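Long-range contacts in glutaredoxin related protein (Sulfolobus solfataricus, PDB 4MNN), which probably acts as an atypical protein disulfide oxidoreductase of the glutaredoxin family, with two thioredoxin-like halves and disulfide-forming cysteine pairs: residues K47-V52 against T61-P66; V85-E90 against L121-Q126; K104-P109 against E134-T139. All blocks are in the same frame, centred on the assembly; numbering follows the deposited sequence.

Contact 1 of 3, residues K47-V52 against T61-P66; sequences KPLVKV and TYYGIP
P48 meets G64 and I65 just past the paired part of a beta hairpin, strands 49-54 and 57-63. The hairpin belongs to the first thioredoxin-like range of the chain, and its strand 57-63 borders strand 131-137 in the mixed sheet. Over the short segments the arms run antiparallel, at 168°, with axes 4.7 Å apart. G64 N gives P48 O only a weak, bent bond, and Y141 OH supplies that oxygen with a further hydrogen bond. The ring of P48 finds apolar company, its CB lying 3.6 Å from CG1 of I65, whose side chain crosses it at roughly a right angle. L49 shares a sheet face with Y63 and sets its CB 4.0 Å from CD2 of that ring. V50 and Y62 form a true hydrogen-bonded pair: V50 N reaches Y62 O at 2.9 Å, and Y62 N returns a nearly straight bond to V50 O (2.8 Å, 174° at the hydrogen). V50 itself points to the opposite face, where I21 and F30 also touch it; it was modelled in two conformers, which makes its side-chain contacts less certain. K51 sits opposite T61 in a non-hydrogen-bonded pair, with the two side chains side by side and directed alike. With CG anti to the carbonyl carbon (chi1 -72°) and the chain extended beyond it, K51 passes along the threonine hydroxyl: K51 CG lies 3.4 Å from T61 OG1, and K51 CE 3.5 Å from the same oxygen.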
ATOM      1  N   LYS A  47       1.999  -2.702  16.336  1.00 24.33           N
ATOM      2  CA  LYS A  47       1.497  -3.533  15.243  1.00 22.22           C
ATOM      3  C   LYS A  47       2.364  -3.244  14.009  1.00 19.85           C
ATOM      4  O   LYS A  47       2.963  -2.199  13.891  1.00 18.51           O
ATOM      5  CB  LYS A  47       0.029  -3.218  14.952  1.00 23.95           C
ATOM      6  CG  LYS A  47      -0.982  -3.687  16.043  1.00 24.74           C
ATOM      7  CD  LYS A  47      -2.390  -3.248  15.631  1.00 26.11           C
ATOM      8  CE  LYS A  47      -3.488  -3.818  16.519  1.00 26.62           C
ATOM      9  NZ  LYS A  47      -3.390  -5.288  16.641  1.00 28.72           N
ATOM     10  N   PRO A  48       2.419  -4.177  13.081  1.00 19.54           N
ATOM     11  CA  PRO A  48       3.241  -3.973  11.886  1.00 18.14           C
ATOM     12  C   PRO A  48       2.770  -2.900  10.912  1.00 19.04           C
ATOM     13  O   PRO A  48       1.563  -2.588  10.816  1.00 17.66           O
ATOM     14  CB  PRO A  48       3.246  -5.371  11.236  1.00 19.21           C
ATOM     15  CG  PRO A  48       1.952  -5.982  11.677  1.00 21.96           C
ATOM     16  CD  PRO A  48       1.809  -5.521  13.108  1.00 20.04           C
ATOM     17  N   LEU A  49       3.725  -2.312  10.198  1.00 17.85           N
ATOM     18  CA  LEU A  49       3.346  -1.382   9.158  1.00 18.12           C
ATOM     19  C   LEU A  49       4.489  -1.243   8.198  1.00 17.80           C
ATOM     20  O   LEU A  49       5.624  -1.607   8.519  1.00 17.17           O
ATOM     21  CB  LEU A  49       2.891  -0.015   9.693  1.00 21.86           C
ATOM     22  CG  LEU A  49       3.653   1.270  10.069  1.00 25.90           C
ATOM     23  CD1 LEU A  49       3.679   1.347  11.575  1.00 27.73           C
ATOM     24  CD2 LEU A  49       5.010   1.393   9.392  1.00 26.50           C
ATOM     25  N   VAL A  50       4.199  -0.744   7.004  0.50 15.85           N
ATOM     26  CA  VAL A  50       5.231  -0.506   6.010  0.50 15.52           C
ATOM     27  C   VAL A  50       4.838   0.735   5.228  0.50 16.37           C
ATOM     28  O   VAL A  50       3.701   0.858   4.771  0.50 16.46           O
ATOM     29  CB  VAL A  50       5.426  -1.701   5.029  0.50 15.62           C
ATOM     30  CG1 VAL A  50       4.188  -1.923   4.207  0.50 14.24           C
ATOM     31  CG2 VAL A  50       6.639  -1.427   4.120  0.50 14.41           C
ATOM     32  N   LYS A  51       5.787   1.661   5.117  1.00 16.96           N
ATOM     33  CA  LYS A  51       5.610   2.936   4.416  1.00 18.03           C
ATOM     34  C   LYS A  51       6.481   2.889   3.179  1.00 17.58           C
ATOM     35  O   LYS A  51       7.660   2.469   3.246  1.00 17.97           O
ATOM     36  CB  LYS A  51       6.070   4.122   5.264  1.00 20.40           C
ATOM     37  CG  LYS A  51       5.153   4.412   6.409  1.00 25.23           C
ATOM     38  CD  LYS A  51       5.634   5.618   7.200  1.00 28.49           C
ATOM     39  CE  LYS A  51       4.480   6.224   7.973  1.00 33.24           C
ATOM     40  NZ  LYS A  51       5.013   7.067   9.098  1.00 37.08           N
ATOM     41  N   VAL A  52       5.930   3.339   2.056  1.00 16.82           N
ATOM     42  CA  VAL A  52       6.682   3.301   0.804  1.00 16.43           C
ATOM     43  C   VAL A  52       6.946   4.745   0.430  1.00 17.37           C
ATOM     44  O   VAL A  52       6.019   5.522   0.345  1.00 15.09           O
ATOM     45  CB  VAL A  52       5.864   2.590  -0.259  1.00 18.78           C
ATOM     46  CG1 VAL A  52       6.528   2.744  -1.637  1.00 16.76           C
ATOM     47  CG2 VAL A  52       5.757   1.087   0.136  1.00 17.54           C
ATOM     48  N   THR A  61       0.949   4.126   3.324  1.00 14.90           N
ATOM     49  CA  THR A  61       1.333   3.318   4.474  1.00 14.24           C
ATOM     50  C   THR A  61       0.343   2.160   4.441  1.00 15.44           C
ATOM     51  O   THR A  61      -0.865   2.376   4.243  1.00 15.91           O
ATOM     52  CB  THR A  61       1.095   4.004   5.829  1.00 15.67           C
ATOM     53  OG1 THR A  61       1.898   5.172   5.922  1.00 20.39           O
ATOM     54  CG2 THR A  61       1.492   3.053   6.985  1.00 16.00           C
ATOM     55  N   TYR A  62       0.868   0.957   4.623  1.00 13.02           N
ATOM     56  CA  TYR A  62       0.076  -0.249   4.675  1.00 13.64           C
ATOM     57  C   TYR A  62       0.191  -0.705   6.134  1.00 13.61           C
ATOM     58  O   TYR A  62       1.316  -1.013   6.612  1.00 14.27           O
ATOM     59  CB  TYR A  62       0.710  -1.307   3.770  1.00 13.08           C
ATOM     60  CG  TYR A  62      -0.128  -2.545   3.621  1.00 13.52           C
ATOM     61  CD1 TYR A  62      -0.837  -2.808   2.439  1.00 11.22           C
ATOM     62  CD2 TYR A  62      -0.205  -3.490   4.665  1.00 15.92           C
ATOM     63  CE1 TYR A  62      -1.598  -3.982   2.300  1.00 12.57           C
ATOM     64  CE2 TYR A  62      -0.961  -4.663   4.537  1.00 13.85           C
ATOM     65  CZ  TYR A  62      -1.655  -4.903   3.365  1.00 13.38           C
ATOM     66  OH  TYR A  62      -2.429  -6.051   3.273  1.00 16.93           O
ATOM     67  N   TYR A  63      -0.941  -0.717   6.829  1.00 14.30           N
ATOM     68  CA  TYR A  63      -1.009  -1.149   8.212  1.00 16.03           C
ATOM     69  C   TYR A  63      -1.334  -2.644   8.261  1.00 14.13           C
ATOM     70  O   TYR A  63      -2.483  -3.053   8.096  1.00 12.17           O
ATOM     71  CB  TYR A  63      -2.057  -0.316   8.948  1.00 17.92           C
ATOM     72  CG  TYR A  63      -1.653   1.153   9.017  1.00 19.36           C
ATOM     73  CD1 TYR A  63      -2.189   2.099   8.125  1.00 19.10           C
ATOM     74  CD2 TYR A  63      -0.771   1.603  10.019  1.00 20.00           C
ATOM     75  CE1 TYR A  63      -1.871   3.438   8.232  1.00 19.89           C
ATOM     76  CE2 TYR A  63      -0.445   2.956  10.144  1.00 22.07           C
ATOM     77  CZ  TYR A  63      -0.998   3.864   9.250  1.00 22.86           C
ATOM     78  OH  TYR A  63      -0.671   5.204   9.358  1.00 26.72           O
ATOM     79  N   GLY A  64      -0.273  -3.429   8.489  1.00 15.25           N
ATOM     80  CA  GLY A  64      -0.322  -4.878   8.530  1.00 16.37           C
ATOM     81  C   GLY A  64       0.909  -5.295   7.757  1.00 16.80           C
ATOM     82  O   GLY A  64       1.852  -4.489   7.639  1.00 17.02           O
ATOM     83  N   ILE A  65       0.916  -6.505   7.206  1.00 15.81           N
ATOM     84  CA  ILE A  65       2.068  -6.951   6.402  1.00 16.38           C
ATOM     85  C   ILE A  65       1.464  -7.412   5.085  1.00 16.35           C
ATOM     86  O   ILE A  65       0.592  -8.277   5.048  1.00 16.52           O
ATOM     87  CB  ILE A  65       2.848  -8.110   7.093  1.00 18.80           C
ATOM     88  CG1 ILE A  65       3.366  -7.624   8.459  1.00 19.42           C
ATOM     89  CG2 ILE A  65       3.991  -8.576   6.187  1.00 17.29           C
ATOM     90  CD1 ILE A  65       4.071  -8.718   9.273  1.00 24.11           C
ATOM     91  N   PRO A  66       1.918  -6.831   3.966  1.00 15.62           N
ATOM     92  CA  PRO A  66       1.336  -7.227   2.686  1.00 18.44           C
ATOM     93  C   PRO A  66       1.724  -8.580   2.109  1.00 20.16           C
ATOM     94  O   PRO A  66       2.360  -8.639   1.063  1.00 22.86           O
ATOM     95  CB  PRO A  66       1.727  -6.070   1.770  1.00 16.32           C
ATOM     96  CG  PRO A  66       3.075  -5.704   2.269  1.00 15.94           C
ATOM     97  CD  PRO A  66       2.927  -5.768   3.795  1.00 14.92           C
TER

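Contact 2 of 3, residues V85-E90 against L121-Q126; sequences VVNLDE and LYQVSQ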
ATOM      1  N   VAL A  85       5.952   5.014 -13.563  1.00 26.32           N
ATOM      2  CA  VAL A  85       4.993   4.631 -14.578  1.00 27.71           C
ATOM      3  C   VAL A  85       3.637   4.281 -13.956  1.00 27.36           C
ATOM      4  O   VAL A  85       3.566   3.717 -12.874  1.00 26.47           O
ATOM      5  CB  VAL A  85       5.470   3.425 -15.395  1.00 28.61           C
ATOM      6  CG1 VAL A  85       5.441   2.158 -14.566  1.00 29.18           C
ATOM      7  CG2 VAL A  85       4.578   3.260 -16.612  1.00 30.54           C
ATOM      8  N   VAL A  86       2.562   4.645 -14.642  1.00 28.47           N
ATOM      9  CA  VAL A  86       1.221   4.320 -14.179  1.00 30.12           C
ATOM     10  C   VAL A  86       0.508   3.632 -15.350  1.00 29.56           C
ATOM     11  O   VAL A  86       0.735   3.973 -16.515  1.00 27.11           O
ATOM     12  CB  VAL A  86       0.495   5.613 -13.732  1.00 33.42           C
ATOM     13  CG1 VAL A  86      -0.999   5.508 -13.982  1.00 34.65           C
ATOM     14  CG2 VAL A  86       0.776   5.857 -12.220  1.00 32.00           C
ATOM     15  N   ASN A  87      -0.334   2.652 -15.058  1.00 28.52           N
ATOM     16  CA  ASN A  87      -1.020   1.965 -16.137  1.00 30.15           C
ATOM     17  C   ASN A  87      -2.526   2.252 -16.238  1.00 30.35           C
ATOM     18  O   ASN A  87      -3.222   1.634 -17.041  1.00 31.42           O
ATOM     19  CB  ASN A  87      -0.735   0.460 -16.052  1.00 31.00           C
ATOM     20  CG  ASN A  87       0.754   0.141 -16.301  1.00 33.30           C
ATOM     21  OD1 ASN A  87       1.289   0.432 -17.386  1.00 33.60           O
ATOM     22  ND2 ASN A  87       1.426  -0.432 -15.299  1.00 31.65           N
ATOM     23  N   LEU A  88      -3.030   3.181 -15.427  1.00 27.43           N
ATOM     24  CA  LEU A  88      -4.446   3.540 -15.516  1.00 26.30           C
ATOM     25  C   LEU A  88      -4.605   4.323 -16.840  1.00 25.82           C
ATOM     26  O   LEU A  88      -3.658   4.971 -17.301  1.00 23.88           O
ATOM     27  CB  LEU A  88      -4.840   4.419 -14.323  1.00 27.74           C
ATOM     28  CG  LEU A  88      -4.700   3.732 -12.964  1.00 27.96           C
ATOM     29  CD1 LEU A  88      -5.143   4.668 -11.880  1.00 30.72           C
ATOM     30  CD2 LEU A  88      -5.537   2.484 -12.929  1.00 29.31           C
ATOM     31  N   ASP A  89      -5.784   4.278 -17.455  1.00 24.72           N
ATOM     32  CA  ASP A  89      -5.972   4.991 -18.726  1.00 26.10           C
ATOM     33  C   ASP A  89      -6.102   6.504 -18.490  1.00 26.04           C
ATOM     34  O   ASP A  89      -6.280   6.940 -17.351  1.00 25.09           O
ATOM     35  CB  ASP A  89      -7.201   4.442 -19.477  1.00 27.71           C
ATOM     36  CG  ASP A  89      -8.516   4.758 -18.778  1.00 29.45           C
ATOM     37  OD1 ASP A  89      -9.260   3.796 -18.490  1.00 31.06           O
ATOM     38  OD2 ASP A  89      -8.818   5.959 -18.517  1.00 29.66           O
ATOM     39  N   GLU A  90      -6.024   7.289 -19.559  1.00 25.01           N
ATOM     40  CA  GLU A  90      -6.073   8.747 -19.451  1.00 27.10           C
ATOM     41  C   GLU A  90      -7.303   9.316 -18.749  1.00 24.78           C
ATOM     42  O   GLU A  90      -7.199  10.311 -18.057  1.00 26.02           O
ATOM     43  CB  GLU A  90      -5.959   9.386 -20.838  1.00 29.51           C
ATOM     44  CG  GLU A  90      -4.818   8.840 -21.681  1.00 34.16           C
ATOM     45  CD  GLU A  90      -4.657   9.564 -23.036  1.00 37.68           C
ATOM     46  OE1 GLU A  90      -3.848   9.085 -23.863  1.00 40.74           O
ATOM     47  OE2 GLU A  90      -5.314  10.603 -23.271  1.00 36.52           O
ATOM     48  N   LEU A 121      -5.656   1.856  -6.229  1.00 14.02           N
ATOM     49  CA  LEU A 121      -5.338   2.987  -5.351  1.00 13.52           C
ATOM     50  C   LEU A 121      -3.848   3.285  -5.253  1.00 14.40           C
ATOM     51  O   LEU A 121      -3.473   4.446  -5.106  1.00 16.75           O
ATOM     52  CB  LEU A 121      -5.950   2.770  -3.956  1.00 12.95           C
ATOM     53  CG  LEU A 121      -7.478   2.819  -3.979  1.00 12.13           C
ATOM     54  CD1 LEU A 121      -8.032   2.487  -2.558  1.00 13.23           C
ATOM     55  CD2 LEU A 121      -7.966   4.244  -4.421  1.00 13.12           C
ATOM     56  N   TYR A 122      -2.993   2.263  -5.373  1.00 14.40           N
ATOM     57  CA  TYR A 122      -1.536   2.508  -5.328  1.00 14.53           C
ATOM     58  C   TYR A 122      -1.200   3.426  -6.492  1.00 14.72           C
ATOM     59  O   TYR A 122      -0.355   4.320  -6.370  1.00 14.96           O
ATOM     60  CB  TYR A 122      -0.737   1.221  -5.488  1.00 14.66           C
ATOM     61  CG  TYR A 122      -0.757   0.322  -4.278  1.00 14.78           C
ATOM     62  CD1 TYR A 122      -0.719  -1.075  -4.425  1.00 15.23           C
ATOM     63  CD2 TYR A 122      -0.779   0.866  -2.979  1.00 16.14           C
ATOM     64  CE1 TYR A 122      -0.694  -1.925  -3.302  1.00 14.72           C
ATOM     65  CE2 TYR A 122      -0.758   0.027  -1.834  1.00 15.97           C
ATOM     66  CZ  TYR A 122      -0.707  -1.366  -2.016  1.00 16.00           C
ATOM     67  OH  TYR A 122      -0.623  -2.206  -0.935  1.00 16.94           O
ATOM     68  N   GLN A 123      -1.865   3.215  -7.623  1.00 15.00           N
ATOM     69  CA  GLN A 123      -1.591   4.061  -8.782  1.00 16.55           C
ATOM     70  C   GLN A 123      -2.152   5.461  -8.579  1.00 16.35           C
ATOM     71  O   GLN A 123      -1.546   6.428  -9.004  1.00 17.60           O
ATOM     72  CB  GLN A 123      -2.131   3.408 -10.039  1.00 19.21           C
ATOM     73  CG  GLN A 123      -1.299   2.164 -10.373  1.00 21.53           C
ATOM     74  CD  GLN A 123      -1.837   1.423 -11.548  1.00 24.88           C
ATOM     75  OE1 GLN A 123      -2.658   0.521 -11.406  1.00 28.34           O
ATOM     76  NE2 GLN A 123      -1.388   1.806 -12.737  1.00 27.36           N
ATOM     77  N   VAL A 124      -3.310   5.565  -7.936  1.00 16.67           N
ATOM     78  CA  VAL A 124      -3.863   6.876  -7.640  1.00 16.84           C
ATOM     79  C   VAL A 124      -2.885   7.662  -6.717  1.00 16.82           C
ATOM     80  O   VAL A 124      -2.662   8.875  -6.904  1.00 16.09           O
ATOM     81  CB  VAL A 124      -5.243   6.737  -6.959  1.00 17.87           C
ATOM     82  CG1 VAL A 124      -5.738   8.091  -6.501  1.00 17.00           C
ATOM     83  CG2 VAL A 124      -6.241   6.081  -7.912  1.00 17.37           C
ATOM     84  N   SER A 125      -2.273   6.989  -5.741  1.00 16.09           N
ATOM     85  CA  SER A 125      -1.340   7.686  -4.827  1.00 17.63           C
ATOM     86  C   SER A 125      -0.103   8.203  -5.571  1.00 18.07           C
ATOM     87  O   SER A 125       0.530   9.176  -5.151  1.00 19.33           O
ATOM     88  CB  SER A 125      -0.909   6.754  -3.666  1.00 19.99           C
ATOM     89  OG  SER A 125       0.100   5.808  -4.028  1.00 19.98           O
ATOM     90  N   GLN A 126       0.226   7.544  -6.677  1.00 20.17           N
ATOM     91  CA  GLN A 126       1.358   7.956  -7.529  1.00 21.40           C
ATOM     92  C   GLN A 126       1.039   9.225  -8.308  1.00 23.29           C
ATOM     93  O   GLN A 126       1.892  10.118  -8.456  1.00 23.22           O
ATOM     94  CB  GLN A 126       1.639   6.882  -8.567  1.00 25.01           C
ATOM     95  CG  GLN A 126       2.794   5.997  -8.319  1.00 25.01           C
ATOM     96  CD  GLN A 126       2.963   5.008  -9.468  1.00 22.87           C
ATOM     97  OE1 GLN A 126       2.327   3.971  -9.492  1.00 24.20           O
ATOM     98  NE2 GLN A 126       3.788   5.354 -10.430  1.00 20.78           N
TER
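Q126 NE2 donates to the carbonyl oxygen of V85 at 2.9 Å, the single assured hydrogen bond between loop 85-90 and helix segment 121-126. At the hydrogen the bond is fairly straight, 162°, and V85 O lies close to the plane of the Q126 amide. On the acceptor side the geometry is less regular: the nitrogen stands above the V85 carbonyl plane, 61° out of it, and so misses the lone-pair directions. V86 packs against this amide, its CG2 3.6 Å from Q126 CD, the two side chains sliding past each other in opposite directions. Elsewhere Q126 touches R80 and I81 of helix 71-83, so its side chain is flanked by more than the loop. One helical turn earlier, Q123 points at the loop and buries more surface here than any other residue of the contact. Its CG stands anti to the carbonyl carbon (chi1 -69°), and the extended chain beyond takes the amide across to the backbone of N87 and L88. L88 crosses the aliphatic part of Q123 obliquely, L88 CD1 coming to 3.7 Å from Q123 CB. L88 CD1 also approaches V124 CG2, more distantly at 4.4 Å. The helix involved, 114-127, starts at C114 of the C111-C114 disulfide, a CxxC pattern as in thioredoxins, and the contact lies on its C-terminal turns. The loop leads from helix 71-83 to helix 90-96. D89 caps the latter helix, OD2 accepting from E92 N. The guanidinium of R57, from strand 57-63, takes up the carbonyl oxygens of S125 and Q126 through NH2.

Contact 3 of 3, residues K104-P109 against E134-T139; sequences KLFVTP and EIYDAT
F106 and Y136 pack side by side in the closely fitted part of this contact, with K104 and L105 completing it. The two aromatic planes are only 11° from parallel, but their centroids are 5.1 Å apart, so the rings are slid past one another and barely overlap; F106 CD1 instead meets Y136 CB at 3.7 Å. Y63 stacks on the other side of the tyrosine. K104, extended beyond CG, runs past the Y136 ring, and K104 CD lies 3.8 Å from Y136 CE1. The ammonium group runs beside E134 without a salt bridge to it, and is held by D160 and Y148, while E134 OE2 is bonded by Y63 OH. On the opposite face L105 CB touches I135 CD1 at 3.9 Å, beneath helix 114-127. Four backbone bonds knit the strands, closing with A138 N to V107 O at 2.7 Å. Beyond V107 the fit loosens toward solvent: T108 and the exposed T139 meet through T108 CG2 and T139 CG2, 3.7 Å apart, and P109 CD stands 3.9 Å from D137 OD2. D137 stiffens this end by an Asx turn, OD1 accepting from T139 N at 2.9 Å. Parallel pairing of strands 101-107 and 131-137, joined by helix 114-127 and with V107 touching C114, is the beta-alpha-beta unit of the thioredoxin fold.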
ATOM      1  N   LYS A 104      -8.786   5.694   2.825  1.00 12.74           N
ATOM      2  CA  LYS A 104      -8.410   4.499   3.568  1.00 14.13           C
ATOM      3  C   LYS A 104      -9.066   3.289   2.962  1.00 13.67           C
ATOM      4  O   LYS A 104     -10.287   3.256   2.775  1.00 15.01           O
ATOM      5  CB  LYS A 104      -8.835   4.586   5.031  1.00 14.57           C
ATOM      6  CG  LYS A 104      -8.125   5.730   5.736  1.00 17.24           C
ATOM      7  CD  LYS A 104      -8.601   5.922   7.168  1.00 19.17           C
ATOM      8  CE  LYS A 104      -7.746   7.055   7.785  1.00 21.34           C
ATOM      9  NZ  LYS A 104      -7.913   7.140   9.231  1.00 24.91           N
ATOM     10  N   LEU A 105      -8.249   2.288   2.688  1.00 12.98           N
ATOM     11  CA  LEU A 105      -8.741   1.041   2.116  1.00 11.13           C
ATOM     12  C   LEU A 105      -8.579  -0.061   3.154  1.00 12.59           C
ATOM     13  O   LEU A 105      -7.488  -0.245   3.675  1.00 12.02           O
ATOM     14  CB  LEU A 105      -7.918   0.663   0.870  1.00 13.12           C
ATOM     15  CG  LEU A 105      -8.225  -0.758   0.356  1.00 12.97           C
ATOM     16  CD1 LEU A 105      -9.664  -0.816  -0.147  1.00 13.85           C
ATOM     17  CD2 LEU A 105      -7.259  -1.164  -0.798  1.00 13.94           C
ATOM     18  N   PHE A 106      -9.664  -0.753   3.480  1.00 12.14           N
ATOM     19  CA  PHE A 106      -9.611  -1.885   4.384  1.00 12.88           C
ATOM     20  C   PHE A 106      -9.629  -3.159   3.564  1.00 13.76           C
ATOM     21  O   PHE A 106     -10.443  -3.304   2.655  1.00 15.13           O
ATOM     22  CB  PHE A 106     -10.803  -1.855   5.345  1.00 12.38           C
ATOM     23  CG  PHE A 106     -10.715  -0.698   6.331  1.00 14.68           C
ATOM     24  CD1 PHE A 106     -10.146  -0.885   7.581  1.00 16.88           C
ATOM     25  CD2 PHE A 106     -11.072   0.589   5.942  1.00 12.41           C
ATOM     26  CE1 PHE A 106      -9.925   0.188   8.430  1.00 16.25           C
ATOM     27  CE2 PHE A 106     -10.856   1.684   6.781  1.00 17.20           C
ATOM     28  CZ  PHE A 106     -10.278   1.471   8.029  1.00 14.22           C
ATOM     29  N   VAL A 107      -8.733  -4.079   3.910  1.00 15.02           N
ATOM     30  CA  VAL A 107      -8.646  -5.370   3.243  1.00 16.62           C
ATOM     31  C   VAL A 107      -8.414  -6.472   4.282  1.00 16.43           C
ATOM     32  O   VAL A 107      -8.257  -6.197   5.476  1.00 16.41           O
ATOM     33  CB  VAL A 107      -7.402  -5.430   2.273  1.00 15.32           C
ATOM     34  CG1 VAL A 107      -7.448  -4.289   1.246  1.00 15.16           C
ATOM     35  CG2 VAL A 107      -6.077  -5.346   3.095  1.00 13.97           C
ATOM     36  N   THR A 108      -8.438  -7.718   3.809  1.00 17.37           N
ATOM     37  CA  THR A 108      -8.050  -8.888   4.607  1.00 18.89           C
ATOM     38  C   THR A 108      -7.403  -9.832   3.591  1.00 21.51           C
ATOM     39  O   THR A 108      -7.588  -9.662   2.389  1.00 21.02           O
ATOM     40  CB  THR A 108      -9.240  -9.618   5.292  1.00 18.77           C
ATOM     41  OG1 THR A 108     -10.101 -10.200   4.292  1.00 21.29           O
ATOM     42  CG2 THR A 108     -10.022  -8.629   6.132  1.00 19.59           C
ATOM     43  N   PRO A 109      -6.600 -10.810   4.053  1.00 23.79           N
ATOM     44  CA  PRO A 109      -5.939 -11.769   3.159  1.00 26.29           C
ATOM     45  C   PRO A 109      -6.958 -12.595   2.370  1.00 28.57           C
ATOM     46  O   PRO A 109      -6.817 -12.775   1.160  1.00 29.04           O
ATOM     47  CB  PRO A 109      -5.126 -12.634   4.123  1.00 26.60           C
ATOM     48  CG  PRO A 109      -4.699 -11.651   5.153  1.00 26.57           C
ATOM     49  CD  PRO A 109      -5.999 -10.854   5.399  1.00 25.13           C
ATOM     50  N   GLU A 134      -3.896   5.223   2.873  1.00 13.32           N
ATOM     51  CA  GLU A 134      -3.509   4.309   3.953  1.00 14.60           C
ATOM     52  C   GLU A 134      -4.275   3.032   3.709  1.00 15.57           C
ATOM     53  O   GLU A 134      -5.474   3.090   3.378  1.00 17.70           O
ATOM     54  CB  GLU A 134      -3.880   4.901   5.320  1.00 14.65           C
ATOM     55  CG  GLU A 134      -2.973   6.123   5.644  1.00 18.74           C
ATOM     56  CD  GLU A 134      -3.333   6.834   6.935  1.00 19.55           C
ATOM     57  OE1 GLU A 134      -4.451   7.373   7.040  1.00 24.18           O
ATOM     58  OE2 GLU A 134      -2.480   6.853   7.834  1.00 25.07           O
ATOM     59  N   ILE A 135      -3.606   1.889   3.859  1.00 13.10           N
ATOM     60  CA  ILE A 135      -4.261   0.594   3.654  1.00 13.37           C
ATOM     61  C   ILE A 135      -4.229  -0.082   4.996  1.00 13.47           C
ATOM     62  O   ILE A 135      -3.229   0.000   5.678  1.00 14.73           O
ATOM     63  CB  ILE A 135      -3.466  -0.309   2.693  1.00 14.45           C
ATOM     64  CG1 ILE A 135      -2.993   0.498   1.477  1.00 17.61           C
ATOM     65  CG2 ILE A 135      -4.334  -1.523   2.304  1.00 13.93           C
ATOM     66  CD1 ILE A 135      -4.093   1.048   0.608  1.00 17.11           C
ATOM     67  N   TYR A 136      -5.321  -0.740   5.376  1.00 14.42           N
ATOM     68  CA  TYR A 136      -5.375  -1.440   6.661  1.00 14.44           C
ATOM     69  C   TYR A 136      -5.795  -2.880   6.508  1.00 13.36           C
ATOM     70  O   TYR A 136      -6.803  -3.145   5.880  1.00 14.21           O
ATOM     71  CB  TYR A 136      -6.409  -0.809   7.595  1.00 14.30           C
ATOM     72  CG  TYR A 136      -6.101   0.607   8.010  1.00 15.73           C
ATOM     73  CD1 TYR A 136      -6.442   1.696   7.187  1.00 16.32           C
ATOM     74  CD2 TYR A 136      -5.469   0.859   9.229  1.00 17.27           C
ATOM     75  CE1 TYR A 136      -6.166   3.011   7.572  1.00 17.94           C
ATOM     76  CE2 TYR A 136      -5.175   2.175   9.625  1.00 20.69           C
ATOM     77  CZ  TYR A 136      -5.529   3.239   8.797  1.00 19.95           C
ATOM     78  OH  TYR A 136      -5.238   4.528   9.188  1.00 21.11           O
ATOM     79  N   ASP A 137      -5.017  -3.796   7.082  1.00 14.56           N
ATOM     80  CA  ASP A 137      -5.388  -5.212   7.136  1.00 14.57           C
ATOM     81  C   ASP A 137      -6.378  -5.219   8.333  1.00 16.23           C
ATOM     82  O   ASP A 137      -5.984  -5.063   9.504  1.00 17.34           O
ATOM     83  CB  ASP A 137      -4.188  -6.099   7.466  1.00 15.01           C
ATOM     84  CG  ASP A 137      -4.571  -7.593   7.621  1.00 16.61           C
ATOM     85  OD1 ASP A 137      -5.712  -7.908   7.999  1.00 18.33           O
ATOM     86  OD2 ASP A 137      -3.716  -8.464   7.403  1.00 17.46           O
ATOM     87  N   ALA A 138      -7.658  -5.347   8.010  1.00 16.53           N
ATOM     88  CA  ALA A 138      -8.734  -5.316   8.989  1.00 17.32           C
ATOM     89  C   ALA A 138      -8.673  -6.416  10.047  1.00 19.00           C
ATOM     90  O   ALA A 138      -9.323  -6.288  11.093  1.00 17.34           O
ATOM     91  CB  ALA A 138     -10.075  -5.370   8.252  1.00 16.29           C
ATOM     92  N   THR A 139      -7.942  -7.502   9.763  1.00 18.33           N
ATOM     93  CA  THR A 139      -7.814  -8.598  10.743  1.00 20.36           C
ATOM     94  C   THR A 139      -6.801  -8.234  11.805  1.00 21.06           C
ATOM     95  O   THR A 139      -6.873  -8.691  12.959  1.00 21.99           O
ATOM     96  CB  THR A 139      -7.360  -9.946  10.071  1.00 21.79           C
ATOM     97  OG1 THR A 139      -6.015  -9.837   9.567  1.00 23.98           O
ATOM     98  CG2 THR A 139      -8.308 -10.293   8.947  1.00 20.15           C
TER

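Contacts 1 and 3 belong to one mixed sheet: strands 57-63 and 131-137 are neighbours in it, joined by probable backbone hydrogen bonds Y63 N to I135 O and T61 O to I135 N, so the two thioredoxin-like halves share a continuous sheet. Their centres lie about 10 Å apart. Contact 3 is the more buried and parallel; contact 1 is antiparallel and partly buried. Contact 2 lies about 20 Å from contact 1 and about 19 Å from contact 3, between centres, nearer the surface, and replaces regular strand pairing with glutamine side chains against loop backbone. Its helix nevertheless reaches both others, Y122 packing on Y62 and I135, and L121 on L105.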